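Putative oxidoreductase (Bacteroides fragilis NCTC 9343, PDB 3FHL) is a putative oxidoreductase of the Gfo/Idh/MocA family that probably binds a nicotinamide adenine dinucleotide cofactor through its Rossmann-fold domain. Local coordinates at residues G174-D185 with V334-Y342. Numbering follows the deposited sequence.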
# COMPACT_ATOMS: atom_id res chain seq x y z
N GLY C 174 20.44 2.22 0.70
CA GLY C 174 19.12 1.83 0.19
C GLY C 174 18.03 2.88 0.28
O GLY C 174 18.24 3.97 0.84
N LEU C 175 16.86 2.56 -0.26
CA LEU C 175 15.70 3.44 -0.23
C LEU C 175 15.14 3.59 1.19
O LEU C 175 14.64 4.65 1.54
CB LEU C 175 14.59 2.91 -1.14
CG LEU C 175 13.60 3.92 -1.71
CD1 LEU C 175 14.34 5.04 -2.42
CD2 LEU C 175 12.63 3.26 -2.66
N THR C 176 15.20 2.51 1.96
CA THR C 176 14.71 2.50 3.35
C THR C 176 15.47 3.48 4.25
O THR C 176 14.88 4.10 5.15
CB THR C 176 14.78 1.08 3.94
OG1 THR C 176 14.09 0.17 3.07
CG2 THR C 176 14.12 1.00 5.35
N TYR C 177 16.76 3.63 3.99
CA TYR C 177 17.55 4.69 4.64
C TYR C 177 17.27 6.05 4.03
O TYR C 177 16.88 6.97 4.74
CB TYR C 177 19.06 4.40 4.58
CG TYR C 177 19.60 3.62 5.75
CD1 TYR C 177 19.93 2.27 5.61
CD2 TYR C 177 19.79 4.22 7.00
CE1 TYR C 177 20.44 1.53 6.69
CE2 TYR C 177 20.29 3.49 8.08
CZ TYR C 177 20.61 2.14 7.92
OH TYR C 177 21.11 1.41 8.97
N ASN C 178 17.43 6.18 2.71
CA ASN C 178 17.34 7.48 2.04
C ASN C 178 15.98 8.17 2.13
O ASN C 178 15.91 9.34 2.49
CB ASN C 178 17.82 7.38 0.59
CG ASN C 178 19.33 7.17 0.49
OD1 ASN C 178 20.11 7.75 1.25
ND2 ASN C 178 19.75 6.35 -0.47
N LEU C 179 14.90 7.45 1.82
CA LEU C 179 13.57 8.04 1.85
C LEU C 179 12.77 7.61 3.06
O LEU C 179 11.94 8.35 3.56
CB LEU C 179 12.78 7.72 0.58
CG LEU C 179 13.31 8.36 -0.71
CD1 LEU C 179 12.36 8.05 -1.84
CD2 LEU C 179 13.46 9.86 -0.54
N GLY C 180 13.02 6.39 3.52
CA GLY C 180 12.33 5.87 4.69
C GLY C 180 12.58 6.68 5.95
O GLY C 180 11.66 6.85 6.75
N SER C 181 13.81 7.18 6.12
CA SER C 181 14.13 8.07 7.24
C SER C 181 13.15 9.23 7.33
O SER C 181 12.58 9.47 8.39
CB SER C 181 15.58 8.59 7.17
OG SER C 181 15.81 9.27 5.95
N HIS C 182 12.89 9.90 6.21
CA HIS C 182 11.94 11.02 6.19
C HIS C 182 10.52 10.62 6.59
O HIS C 182 9.86 11.33 7.34
CB HIS C 182 11.89 11.70 4.81
CG HIS C 182 13.19 12.27 4.36
ND1 HIS C 182 13.74 13.40 4.91
CD2 HIS C 182 14.03 11.89 3.37
CE1 HIS C 182 14.88 13.68 4.29
NE2 HIS C 182 15.07 12.78 3.35
N LEU C 183 10.05 9.47 6.09
CA LEU C 183 8.67 9.03 6.33
C LEU C 183 8.47 8.56 7.75
O LEU C 183 7.42 8.80 8.34
CB LEU C 183 8.27 7.90 5.36
CG LEU C 183 8.39 8.22 3.85
CD1 LEU C 183 7.76 7.13 3.03
CD2 LEU C 183 7.71 9.57 3.50
N ILE C 184 9.45 7.81 8.25
CA ILE C 184 9.43 7.33 9.63
C ILE C 184 9.48 8.50 10.62
O ILE C 184 8.69 8.55 11.56
CB ILE C 184 10.60 6.36 9.92
CG1 ILE C 184 10.42 5.04 9.13
CG2 ILE C 184 10.64 6.04 11.40
CD1 ILE C 184 11.71 4.26 8.89
N ASP C 185 10.39 9.45 10.38
CA ASP C 185 10.44 10.67 11.21
C ASP C 185 9.09 11.37 11.35
O ASP C 185 8.63 11.63 12.47
CB ASP C 185 11.49 11.65 10.68
CG ASP C 185 11.55 12.93 11.51
OD1 ASP C 185 11.87 12.85 12.73
OD2 ASP C 185 11.28 14.01 10.92
N VAL C 334 14.56 7.31 14.81
CA VAL C 334 14.29 6.96 13.42
C VAL C 334 15.15 5.78 12.98
O VAL C 334 14.63 4.83 12.39
CB VAL C 334 14.49 8.17 12.51
CG1 VAL C 334 14.57 7.78 11.04
CG2 VAL C 334 13.38 9.15 12.75
N ILE C 335 16.44 5.82 13.31
CA ILE C 335 17.40 4.77 12.98
C ILE C 335 17.07 3.44 13.65
O ILE C 335 17.28 2.38 13.06
CB ILE C 335 18.87 5.22 13.26
CG1 ILE C 335 19.33 6.20 12.19
CG2 ILE C 335 19.84 4.02 13.33
CD1 ILE C 335 20.62 6.93 12.54
N ARG C 336 16.53 3.50 14.86
CA ARG C 336 16.07 2.30 15.54
C ARG C 336 14.96 1.61 14.73
O ARG C 336 15.01 0.39 14.53
CB ARG C 336 15.54 2.64 16.94
CG ARG C 336 15.08 1.43 17.74
CD ARG C 336 14.80 1.82 19.18
NE ARG C 336 14.32 0.72 19.99
CZ ARG C 336 13.52 0.87 21.05
NH1 ARG C 336 13.10 2.08 21.40
NH2 ARG C 336 13.12 -0.20 21.74
N ILE C 337 13.99 2.40 14.26
CA ILE C 337 12.93 1.90 13.37
C ILE C 337 13.48 1.33 12.05
O ILE C 337 13.07 0.25 11.63
CB ILE C 337 11.83 2.97 13.11
CG1 ILE C 337 11.27 3.50 14.42
CG2 ILE C 337 10.69 2.41 12.23
CD1 ILE C 337 10.65 2.45 15.30
N ILE C 338 14.42 2.05 11.43
CA ILE C 338 15.07 1.58 10.20
C ILE C 338 15.77 0.23 10.41
O ILE C 338 15.63 -0.68 9.60
CB ILE C 338 16.07 2.62 9.66
CG1 ILE C 338 15.33 3.83 9.08
CG2 ILE C 338 16.97 2.00 8.58
CD1 ILE C 338 16.26 4.95 8.59
N GLU C 339 16.51 0.11 11.51
CA GLU C 339 17.19 -1.13 11.83
C GLU C 339 16.20 -2.26 12.09
O GLU C 339 16.43 -3.38 11.66
CB GLU C 339 18.15 -0.93 13.01
CG GLU C 339 19.41 -0.14 12.62
CD GLU C 339 20.31 0.21 13.80
OE1 GLU C 339 19.92 -0.01 14.97
OE2 GLU C 339 21.43 0.71 13.56
N ALA C 340 15.08 -1.94 12.75
CA ALA C 340 14.01 -2.92 12.96
C ALA C 340 13.35 -3.38 11.66
O ALA C 340 13.00 -4.54 11.52
CB ALA C 340 12.98 -2.40 13.91
N ALA C 341 13.21 -2.45 10.72
CA ALA C 341 12.68 -2.74 9.39
C ALA C 341 13.61 -3.69 8.60
O ALA C 341 13.15 -4.67 8.01
CB ALA C 341 12.43 -1.44 8.61
N TYR C 342 14.91 -3.40 8.63
CA TYR C 342 15.90 -4.29 8.03
C TYR C 342 15.92 -5.68 8.69
O TYR C 342 15.99 -6.69 8.00
CB TYR C 342 17.30 -3.64 8.00
CG TYR C 342 17.50 -2.72 6.80
CD1 TYR C 342 17.78 -3.24 5.54
CD2 TYR C 342 17.44 -1.34 6.93
CE1 TYR C 342 17.98 -2.41 4.43
CE2 TYR C 342 17.63 -0.50 5.83
CZ TYR C 342 17.89 -1.03 4.58
OH TYR C 342 18.08 -0.20 3.48
O HOH W 1 22.25 2.04 11.29
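I338, from helix 328-347 in the C-terminal alpha/beta domain of a Gfo/Idh/MocA-type protein, is the knob of a knobs-into-holes contact, seated in a hole formed by T176 and Y177 of the short helix 175-178 and by S181 and I184 of the following helix 180-191. Helices 180-185 and 334-342 pack at an axis separation of 9.5 Å with their directions 117° apart, and T176, I337 and A341 reach down to strands 194-202 and 213-221 of the mixed sheet.

The two branches of I338 divide the work. CG2, anti to the backbone N, lies over the centre of the Y177 ring in a CH-pi contact, 3.7 Å from its centroid; CG1 meets I184 CD1 at 3.7 Å, and I338 CD1 turns to T176 O and S181 CB. I184 also presses its CG2 against I337 CB at 3.7 Å. Toward the far end V334 straddles the turn of S181 and D185, with CG1 on S181 O and CG2 3.7 Å from D185 CA, while the carboxylate of D185 is engaged by R126 in a salt bridge.

The tyrosines close the other end. Their planes are inclined by only 30° yet slid so far apart that they barely overlap, touching where Y177 CE1 comes within 3.6 Å of Y342 CE2. Y342 runs past T176 in the opposite sense, and T176 OG1 and Y342 OH both hydrogen-bond to the carboxylate of D211, which so links helix 175-178 to helix 334-342. The Y177 ring leans toward helix 334-342, and its hydroxyl reaches E339 through a water: lying in the plane of the ring, this water is 2.7 Å from Y177 OH and donates to E339 OE2 at 2.8 Å.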